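Local coordinates for major extracellular endoglucanase (Xanthomonas campestris pv. campestris, PDB 4TUF), which hydrolyses internal beta-1,4-glucosidic linkages in cellulose, lichenin and cereal beta-D-glucans through this family 5 TIM-barrel catalytic domain, at residues 40-45 with 93-98; 44-49 with 102-107; 31-36 with 72-77. One frame throughout, in Å; residues are numbered along the deposited sequence.

Contact 1: 40-45 with 93-98; sequences RNWKDM and DKVIAE. With 2HP (dihydrogenphosphate ion), chain E.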
loop_
_atom_site.group_PDB
_atom_site.type_symbol
_atom_site.label_atom_id
_atom_site.label_comp_id
_atom_site.label_asym_id
_atom_site.label_seq_id
_atom_site.Cartn_x
_atom_site.Cartn_y
_atom_site.Cartn_z
ATOM N N ARG A 40 19.360 4.078 12.372
ATOM C CA ARG A 40 19.043 5.475 12.082
ATOM C C ARG A 40 18.146 6.117 13.138
ATOM O O ARG A 40 17.479 5.425 13.908
ATOM C CB ARG A 40 18.360 5.586 10.714
ATOM C CG ARG A 40 19.149 4.999 9.555
ATOM C CD ARG A 40 20.323 5.884 9.163
ATOM N NE ARG A 40 19.921 7.265 8.900
ATOM C CZ ARG A 40 19.306 7.675 7.793
ATOM N NH1 ARG A 40 19.005 6.811 6.834
ATOM N NH2 ARG A 40 18.983 8.952 7.646
ATOM N N ASN A 41 18.137 7.446 13.161
ATOM C CA ASN A 41 17.177 8.207 13.952
ATOM C C ASN A 41 15.889 8.381 13.160
ATOM O O ASN A 41 15.925 8.792 12.000
ATOM C CB ASN A 41 17.756 9.566 14.344
ATOM C CG ASN A 41 16.730 10.471 14.991
ATOM O OD1 ASN A 41 16.111 11.301 14.328
ATOM N ND2 ASN A 41 16.541 10.313 16.294
ATOM N N TRP A 42 14.758 8.064 13.779
ATOM C CA TRP A 42 13.489 7.980 13.050
ATOM C C TRP A 42 13.108 9.305 12.389
ATOM O O TRP A 42 12.656 9.324 11.248
ATOM C CB TRP A 42 12.364 7.516 13.986
ATOM C CG TRP A 42 12.003 8.519 15.038
ATOM C CD1 TRP A 42 12.667 8.765 16.212
ATOM C CD2 TRP A 42 10.894 9.419 15.008
ATOM N NE1 TRP A 42 12.031 9.765 16.913
ATOM C CE2 TRP A 42 10.942 10.183 16.194
ATOM C CE3 TRP A 42 9.862 9.652 14.096
ATOM C CZ2 TRP A 42 9.998 11.162 16.484
ATOM C CZ3 TRP A 42 8.928 10.622 14.385
ATOM C CH2 TRP A 42 8.999 11.365 15.569
ATOM N N LYS A 43 13.306 10.408 13.106
ATOM C CA LYS A 43 12.980 11.731 12.588
ATOM C C LYS A 43 13.877 12.090 11.403
ATOM O O LYS A 43 13.408 12.644 10.407
ATOM C CB LYS A 43 13.115 12.784 13.691
ATOM C CG LYS A 43 11.964 13.771 13.788
ATOM C CD LYS A 43 12.405 15.035 14.522
ATOM C CE LYS A 43 11.228 15.822 15.093
ATOM N NZ LYS A 43 10.649 15.167 16.304
ATOM N N ASP A 44 15.164 11.765 11.509
ATOM C CA ASP A 44 16.114 12.062 10.440
ATOM C C ASP A 44 15.850 11.220 9.195
ATOM O O ASP A 44 16.053 11.680 8.074
ATOM C CB ASP A 44 17.551 11.852 10.924
ATOM C CG ASP A 44 18.020 12.961 11.856
ATOM O OD1 ASP A 44 17.167 13.760 12.311
ATOM O OD2 ASP A 44 19.238 13.034 12.139
ATOM N N MET A 45 15.394 9.990 9.391
ATOM C CA MET A 45 15.076 9.116 8.270
ATOM C C MET A 45 13.836 9.609 7.514
ATOM O O MET A 45 13.740 9.467 6.297
ATOM C CB MET A 45 14.875 7.680 8.758
ATOM C CG MET A 45 14.847 6.650 7.646
ATOM S SD MET A 45 15.313 4.999 8.196
ATOM C CE MET A 45 14.006 4.645 9.357
ATOM N N ASP A 93 1.702 7.011 17.077
ATOM C CA ASP A 93 1.148 8.344 17.270
ATOM C C ASP A 93 2.168 9.414 16.897
ATOM O O ASP A 93 1.860 10.353 16.162
ATOM C CB ASP A 93 0.694 8.541 18.720
ATOM C CG ASP A 93 -0.584 7.785 19.045
ATOM O OD1 ASP A 93 -1.179 7.172 18.126
ATOM O OD2 ASP A 93 -1.003 7.822 20.222
ATOM N N LYS A 94 3.389 9.248 17.395
ATOM C CA LYS A 94 4.455 10.221 17.189
ATOM C C LYS A 94 4.946 10.269 15.736
ATOM O O LYS A 94 5.323 11.330 15.236
ATOM C CB LYS A 94 5.621 9.909 18.127
ATOM C CG LYS A 94 6.495 11.097 18.456
ATOM C CD LYS A 94 7.468 10.756 19.572
ATOM C CE LYS A 94 8.134 12.009 20.112
ATOM N NZ LYS A 94 7.138 12.906 20.763
ATOM N N VAL A 95 4.945 9.121 15.063
ATOM C CA VAL A 95 5.400 9.058 13.676
ATOM C C VAL A 95 4.395 9.710 12.724
ATOM O O VAL A 95 4.771 10.487 11.845
ATOM C CB VAL A 95 5.659 7.602 13.232
ATOM C CG1 VAL A 95 5.880 7.537 11.729
ATOM C CG2 VAL A 95 6.866 7.032 13.962
ATOM N N ILE A 96 3.117 9.395 12.906
ATOM C CA ILE A 96 2.059 9.996 12.102
ATOM C C ILE A 96 2.019 11.510 12.315
ATOM O O ILE A 96 1.784 12.275 11.376
ATOM C CB ILE A 96 0.694 9.359 12.431
ATOM C CG1 ILE A 96 0.616 7.968 11.800
ATOM C CG2 ILE A 96 -0.454 10.208 11.915
ATOM C CD1 ILE A 96 -0.417 7.069 12.427
ATOM N N ALA A 97 2.287 11.937 13.545
ATOM C CA ALA A 97 2.333 13.358 13.868
ATOM C C ALA A 97 3.496 14.051 13.157
ATOM O O ALA A 97 3.405 15.230 12.806
ATOM C CB ALA A 97 2.432 13.558 15.382
ATOM N N GLU A 98 4.586 13.314 12.950
ATOM C CA GLU A 98 5.771 13.867 12.297
ATOM C C GLU A 98 5.550 14.033 10.799
ATOM O O GLU A 98 5.875 15.078 10.233
ATOM C CB GLU A 98 6.995 12.985 12.549
ATOM C CG GLU A 98 8.234 13.406 11.763
ATOM C CD GLU A 98 8.777 14.758 12.188
ATOM O OE1 GLU A 98 8.377 15.259 13.264
ATOM O OE2 GLU A 98 9.613 15.320 11.445
HETATM P P 2HP E . 10.474 15.266 20.451
HETATM O O1 2HP E . 10.039 16.622 20.955
HETATM O O2 2HP E . 11.962 15.265 20.181
HETATM O O3 2HP E . 10.151 14.223 21.496
HETATM O O4 2HP E . 9.735 14.951 19.170
#

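Contact 2: 44-49 with 102-107; sequences DMIVQM and RGMYVL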
loop_
_atom_site.group_PDB
_atom_site.type_symbol
_atom_site.label_atom_id
_atom_site.label_comp_id
_atom_site.label_asym_id
_atom_site.label_seq_id
_atom_site.Cartn_x
_atom_site.Cartn_y
_atom_site.Cartn_z
ATOM N N ASP A 44 15.164 11.765 11.509
ATOM C CA ASP A 44 16.114 12.062 10.440
ATOM C C ASP A 44 15.850 11.220 9.195
ATOM O O ASP A 44 16.053 11.680 8.074
ATOM C CB ASP A 44 17.551 11.852 10.924
ATOM C CG ASP A 44 18.020 12.961 11.856
ATOM O OD1 ASP A 44 17.167 13.760 12.311
ATOM O OD2 ASP A 44 19.238 13.034 12.139
ATOM N N MET A 45 15.394 9.990 9.391
ATOM C CA MET A 45 15.076 9.116 8.270
ATOM C C MET A 45 13.836 9.609 7.514
ATOM O O MET A 45 13.740 9.467 6.297
ATOM C CB MET A 45 14.875 7.680 8.758
ATOM C CG MET A 45 14.847 6.650 7.646
ATOM S SD MET A 45 15.313 4.999 8.196
ATOM C CE MET A 45 14.006 4.645 9.357
ATOM N N ILE A 46 12.886 10.191 8.237
ATOM C CA ILE A 46 11.717 10.782 7.595
ATOM C C ILE A 46 12.131 12.019 6.805
ATOM O O ILE A 46 11.724 12.200 5.660
ATOM C CB ILE A 46 10.634 11.152 8.627
ATOM C CG1 ILE A 46 9.959 9.888 9.161
ATOM C CG2 ILE A 46 9.598 12.086 8.015
ATOM C CD1 ILE A 46 8.986 10.156 10.282
ATOM N N VAL A 47 12.949 12.860 7.432
ATOM C CA VAL A 47 13.478 14.064 6.803
ATOM C C VAL A 47 14.146 13.729 5.476
ATOM O O VAL A 47 14.019 14.469 4.499
ATOM C CB VAL A 47 14.490 14.778 7.737
ATOM C CG1 VAL A 47 15.395 15.724 6.958
ATOM C CG2 VAL A 47 13.762 15.516 8.845
ATOM N N GLN A 48 14.837 12.592 5.441
ATOM C CA GLN A 48 15.563 12.184 4.246
ATOM C C GLN A 48 14.635 11.759 3.115
ATOM O O GLN A 48 14.879 12.080 1.956
ATOM C CB GLN A 48 16.524 11.039 4.554
ATOM C CG GLN A 48 17.442 10.730 3.389
ATOM C CD GLN A 48 18.381 9.584 3.662
ATOM O OE1 GLN A 48 18.151 8.778 4.565
ATOM N NE2 GLN A 48 19.455 9.502 2.877
ATOM N N MET A 49 13.574 11.032 3.448
ATOM C CA MET A 49 12.715 10.489 2.411
ATOM C C MET A 49 11.855 11.592 1.801
ATOM O O MET A 49 11.434 11.486 0.652
ATOM C CB MET A 49 11.853 9.334 2.951
ATOM C CG MET A 49 10.650 9.709 3.783
ATOM S SD MET A 49 9.721 8.231 4.265
ATOM C CE MET A 49 10.649 7.661 5.686
ATOM N N ARG A 102 5.343 17.666 8.682
ATOM C CA ARG A 102 6.173 17.898 7.504
ATOM C C ARG A 102 5.345 18.047 6.229
ATOM O O ARG A 102 5.873 18.417 5.175
ATOM C CB ARG A 102 7.183 16.768 7.332
ATOM C CG ARG A 102 8.191 16.681 8.454
ATOM C CD ARG A 102 9.473 16.064 7.963
ATOM N NE ARG A 102 10.126 16.923 6.983
ATOM C CZ ARG A 102 11.003 17.868 7.296
ATOM N NH1 ARG A 102 11.332 18.070 8.563
ATOM N NH2 ARG A 102 11.552 18.610 6.344
ATOM N N GLY A 103 4.050 17.758 6.327
ATOM C CA GLY A 103 3.152 17.905 5.199
ATOM C C GLY A 103 3.207 16.703 4.281
ATOM O O GLY A 103 3.084 16.832 3.064
ATOM N N MET A 104 3.391 15.528 4.873
ATOM C CA MET A 104 3.463 14.288 4.115
ATOM C C MET A 104 2.175 13.489 4.299
ATOM O O MET A 104 1.747 13.248 5.428
ATOM C CB MET A 104 4.685 13.463 4.548
ATOM C CG MET A 104 6.020 14.165 4.296
ATOM S SD MET A 104 7.489 13.248 4.808
ATOM C CE MET A 104 7.312 11.746 3.837
ATOM N N TYR A 105 1.561 13.089 3.186
ATOM C CA TYR A 105 0.314 12.334 3.215
ATOM C C TYR A 105 0.564 10.927 3.732
ATOM O O TYR A 105 1.590 10.322 3.428
ATOM C CB TYR A 105 -0.326 12.286 1.825
ATOM C CG TYR A 105 -0.682 13.645 1.270
ATOM C CD1 TYR A 105 -1.822 14.315 1.699
ATOM C CD2 TYR A 105 0.122 14.265 0.320
ATOM C CE1 TYR A 105 -2.155 15.564 1.197
ATOM C CE2 TYR A 105 -0.199 15.518 -0.185
ATOM C CZ TYR A 105 -1.341 16.161 0.258
ATOM O OH TYR A 105 -1.668 17.405 -0.237
ATOM N N VAL A 106 -0.373 10.405 4.516
ATOM C CA VAL A 106 -0.217 9.071 5.087
ATOM C C VAL A 106 -1.416 8.169 4.787
ATOM O O VAL A 106 -2.548 8.484 5.151
ATOM C CB VAL A 106 -0.010 9.145 6.619
ATOM C CG1 VAL A 106 0.050 7.755 7.224
ATOM C CG2 VAL A 106 1.246 9.916 6.942
ATOM N N LEU A 107 -1.160 7.050 4.120
ATOM C CA LEU A 107 -2.180 6.036 3.893
ATOM C C LEU A 107 -1.918 4.856 4.826
ATOM O O LEU A 107 -0.972 4.096 4.627
ATOM C CB LEU A 107 -2.192 5.580 2.424
ATOM C CG LEU A 107 -3.304 4.609 1.968
ATOM C CD1 LEU A 107 -4.694 5.228 2.097
ATOM C CD2 LEU A 107 -3.087 4.123 0.536
#

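Contact 3: 31-36 with 72-77; sequences NHVMHG and PASIDY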
loop_
_atom_site.group_PDB
_atom_site.type_symbol
_atom_site.label_atom_id
_atom_site.label_comp_id
_atom_site.label_asym_id
_atom_site.label_seq_id
_atom_site.Cartn_x
_atom_site.Cartn_y
_atom_site.Cartn_z
ATOM N N ASN A 31 8.351 -6.502 15.734
ATOM C CA ASN A 31 9.003 -5.373 16.396
ATOM C C ASN A 31 8.038 -4.255 16.775
ATOM O O ASN A 31 8.312 -3.484 17.695
ATOM C CB ASN A 31 10.104 -4.802 15.505
ATOM C CG ASN A 31 11.249 -5.772 15.296
ATOM O OD1 ASN A 31 11.428 -6.717 16.066
ATOM N ND2 ASN A 31 12.039 -5.536 14.253
ATOM N N HIS A 32 6.922 -4.168 16.054
ATOM C CA HIS A 32 5.894 -3.155 16.286
ATOM C C HIS A 32 6.451 -1.728 16.269
ATOM O O HIS A 32 6.120 -0.912 17.124
ATOM C CB HIS A 32 5.181 -3.417 17.615
ATOM C CG HIS A 32 4.711 -4.830 17.777
ATOM N ND1 HIS A 32 5.321 -5.725 18.630
ATOM C CD2 HIS A 32 3.696 -5.505 17.187
ATOM C CE1 HIS A 32 4.698 -6.888 18.565
ATOM N NE2 HIS A 32 3.710 -6.782 17.694
ATOM N N VAL A 33 7.295 -1.437 15.285
ATOM C CA VAL A 33 7.843 -0.099 15.093
ATOM C C VAL A 33 8.460 -0.064 13.701
ATOM O O VAL A 33 8.921 -1.097 13.217
ATOM C CB VAL A 33 8.899 0.260 16.182
ATOM C CG1 VAL A 33 10.109 -0.665 16.100
ATOM C CG2 VAL A 33 9.327 1.725 16.088
ATOM N N MET A 34 8.459 1.097 13.047
ATOM C CA MET A 34 9.074 1.204 11.721
ATOM C C MET A 34 10.534 0.756 11.794
ATOM O O MET A 34 11.213 1.005 12.784
ATOM C CB MET A 34 8.968 2.629 11.165
ATOM C CG MET A 34 9.799 3.656 11.897
ATOM S SD MET A 34 9.706 5.303 11.166
ATOM C CE MET A 34 10.554 5.034 9.624
ATOM N N HIS A 35 10.992 0.072 10.750
ATOM C CA HIS A 35 12.314 -0.550 10.733
ATOM C C HIS A 35 13.460 0.440 10.582
ATOM O O HIS A 35 13.279 1.549 10.084
ATOM C CB HIS A 35 12.399 -1.578 9.600
ATOM C CG HIS A 35 11.814 -2.911 9.944
ATOM N ND1 HIS A 35 11.300 -3.765 8.993
ATOM C CD2 HIS A 35 11.668 -3.541 11.134
ATOM C CE1 HIS A 35 10.859 -4.863 9.580
ATOM N NE2 HIS A 35 11.071 -4.752 10.880
ATOM N N GLY A 36 14.646 0.015 11.010
ATOM C CA GLY A 36 15.858 0.780 10.797
ATOM C C GLY A 36 16.270 1.640 11.973
ATOM O O GLY A 36 17.284 2.339 11.918
ATOM N N PRO A 72 7.698 -2.004 21.791
ATOM C CA PRO A 72 8.501 -2.160 20.573
ATOM C C PRO A 72 9.801 -2.920 20.820
ATOM O O PRO A 72 10.190 -3.135 21.972
ATOM C CB PRO A 72 8.790 -0.719 20.167
ATOM C CG PRO A 72 8.818 0.017 21.460
ATOM C CD PRO A 72 7.781 -0.637 22.334
ATOM N N ALA A 73 10.463 -3.322 19.741
ATOM C CA ALA A 73 11.755 -3.990 19.838
ATOM C C ALA A 73 12.695 -3.474 18.758
ATOM O O ALA A 73 12.260 -2.797 17.823
ATOM C CB ALA A 73 11.589 -5.494 19.723
ATOM N N SER A 74 13.979 -3.794 18.911
ATOM C CA SER A 74 15.037 -3.465 17.946
ATOM C C SER A 74 15.354 -1.971 17.848
ATOM O O SER A 74 16.096 -1.552 16.959
ATOM C CB SER A 74 14.685 -3.999 16.549
ATOM O OG SER A 74 13.692 -3.201 15.919
ATOM N N ILE A 75 14.812 -1.162 18.750
ATOM C CA ILE A 75 15.121 0.261 18.718
ATOM C C ILE A 75 16.423 0.552 19.451
ATOM O O ILE A 75 16.583 0.189 20.617
ATOM C CB ILE A 75 14.007 1.114 19.342
ATOM C CG1 ILE A 75 12.672 0.848 18.647
ATOM C CG2 ILE A 75 14.360 2.594 19.243
ATOM C CD1 ILE A 75 11.520 1.614 19.254
ATOM N N ASP A 76 17.350 1.196 18.745
ATOM C CA ASP A 76 18.566 1.751 19.334
ATOM C C ASP A 76 18.240 3.087 19.996
ATOM O O ASP A 76 18.120 4.107 19.319
ATOM C CB ASP A 76 19.635 1.931 18.255
ATOM C CG ASP A 76 20.989 2.347 18.815
ATOM O OD1 ASP A 76 21.058 2.947 19.910
ATOM O OD2 ASP A 76 22.001 2.071 18.134
ATOM N N TYR A 77 18.104 3.089 21.319
ATOM C CA TYR A 77 17.641 4.288 22.012
ATOM C C TYR A 77 18.738 5.343 22.182
ATOM O O TYR A 77 18.487 6.420 22.722
ATOM C CB TYR A 77 17.046 3.914 23.373
ATOM C CG TYR A 77 15.742 3.157 23.256
ATOM C CD1 TYR A 77 14.582 3.797 22.833
ATOM C CD2 TYR A 77 15.668 1.803 23.554
ATOM C CE1 TYR A 77 13.385 3.114 22.715
ATOM C CE2 TYR A 77 14.469 1.107 23.438
ATOM C CZ TYR A 77 13.333 1.769 23.018
ATOM O OH TYR A 77 12.141 1.092 22.902
#

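Contact 1: 40-45 with 93-98
Trp-42, in the first turn of helix 42-51, lays the benzo side of its indole against helix 88-102, a contact between two consecutive outer helices of the TIM barrel. Its CG sits between the backbone N and the carbonyl carbon (chi1 68°), a torsion that sends the ring across to residues 94-98. Glu-98 CB meets the ring at its edge, 3.6 Å from Trp-42 CZ3, and the carboxylate plane stands nearly perpendicular to the indole, 83° away. Lys-94 crosses the ring at about a right angle, its CG 3.8 Å from Trp-42 CH2, while Val-95 CG2 packs near CE3. Asp-82 accepts a hydrogen bond from the indole NE1. Lys-43 lays CB over one face of the same ring, and its chain then crosses the Glu-98 carboxylate, with CE 3.4 Å from OE1. The resulting salt bridge is long, 3.8 Å from Lys-43 NZ to Glu-98 OE1. Asn-41 caps the start of the helix: Asp-44 N donates to Asn-41 OD1. The ends of Lys-43 and Lys-94 both lie beside a bound dihydrogenphosphate ion, and the bend at chi4 (74°) brings Lys-43 NZ 3.0 Å from its O4.

Contact 2: 44-49 with 102-107
Ile-46 and Met-49 of helix 42-51 pack against Met-104, which lies just ahead of strand 105-110, while Val-47 meets Arg-102 at the outer margin of the same contact. The apolar part centres on the Met-104 thioether. Met-104 CG lies anti to the carbonyl carbon (chi1 -62°) and the chain runs on extended through chi2, which carries the sulfur over to the helix; there the bend at chi3 turns the methyl aside. Met-104 SD rests 4.0 Å from Ile-46 CG2, and Met-104 CE lies 3.9 Å from Met-49 CG. The thioether therefore touches two helix residues three positions apart, meeting each at a slant. Ile-46 CG2 is shared: its second neighbour is Arg-102 CD, also at 4.0 Å.

At the margin a methyl group meets a flat charged group. Val-47 CG2 lies over one face of the Arg-102 guanidinium, 3.5 Å from NH1 and 3.9 Å from CZ of that arginine. This leaves the N-H groups, which lie in the guanidinium plane, to point elsewhere, and NE donates to Gln-50 OE1 in the next turn of helix 42-51. Arg-102 thereby grips that helix by both packing and a hydrogen bond.

In the backbone, Gly-103 takes a positive phi (83°) in a Schellman motif that ends helix 88-102 and turns the chain toward the strand. The contact thus spans an alpha-to-beta turn of the TIM barrel: Phe-99 of helix 88-102 touches both Ile-46 and Met-104, Val-57 of strand 56-61 touches Met-49 and Met-104, and strand 105-110 runs parallel beside strand 56-61.

Contact 3: 31-36 with 72-77
Asn-31 and Ala-73 are joined by the hydrogen bond that ties these two irregular loops together: Ala-73 N donates to Asn-31 O at 3.0 Å, lying in the carbonyl plane on a lone pair, with a moderately bent N-H...O angle of 142°. The same oxygen receives a CA-H...O contact from Pro-72 CA at 3.2 Å, so successive residues of 72-77 converge on one carbonyl.

Beside this polar link, the Asn-31 amide lies against Ser-74. Its ND2 comes 3.3 Å from Ser-74 OG, but the angle is too poor for a hydrogen bond. A van der Waals approach to a backbone oxygen brings Val-33 CG1, placed between the backbone N and the carbonyl carbon (chi1 64°), 3.5 Å from Ala-73 O.

The loops belong to neighbouring beta-alpha units of the TIM barrel, one leading from strand 16-23 into helix 42-51, the other from strand 56-61 into helix 88-102.

Apolar packing centres on Val-33, whose CB sits 4.1 Å from Pro-72 CB. Both Val-33 methyls reach Ile-75, with Val-33 CG2 lying 3.9 Å from Ile-75 CD1, and the two side chains meet at an oblique angle. Ile-91 of helix 88-102 touches Val-33, Pro-72 and Ile-75 alike.

Overall arrangement
All three contacts join two neighbouring beta-alpha units of the TIM barrel, those built on strands 16-23 and 56-61, with contact 2 reaching on to the start of strand 105-110. Contacts 1 and 2 share helix 42-51, including Asp-44 and Met-45, and their centres are about 8 Å apart; Glu-98 also packs on Ile-46 between them. Contact 3 lies in the loops that precede both helices, its centre about 12 Å from that of contact 1 and about 18 Å from that of contact 2. Along the chain the order is 31-36, 40-45, 44-49, then 72-77, 93-98, 102-107. Met-45 links helix to loop by touching Met-34 and His-35. The three contacts thus join these units at the level of loop, helix and strand start.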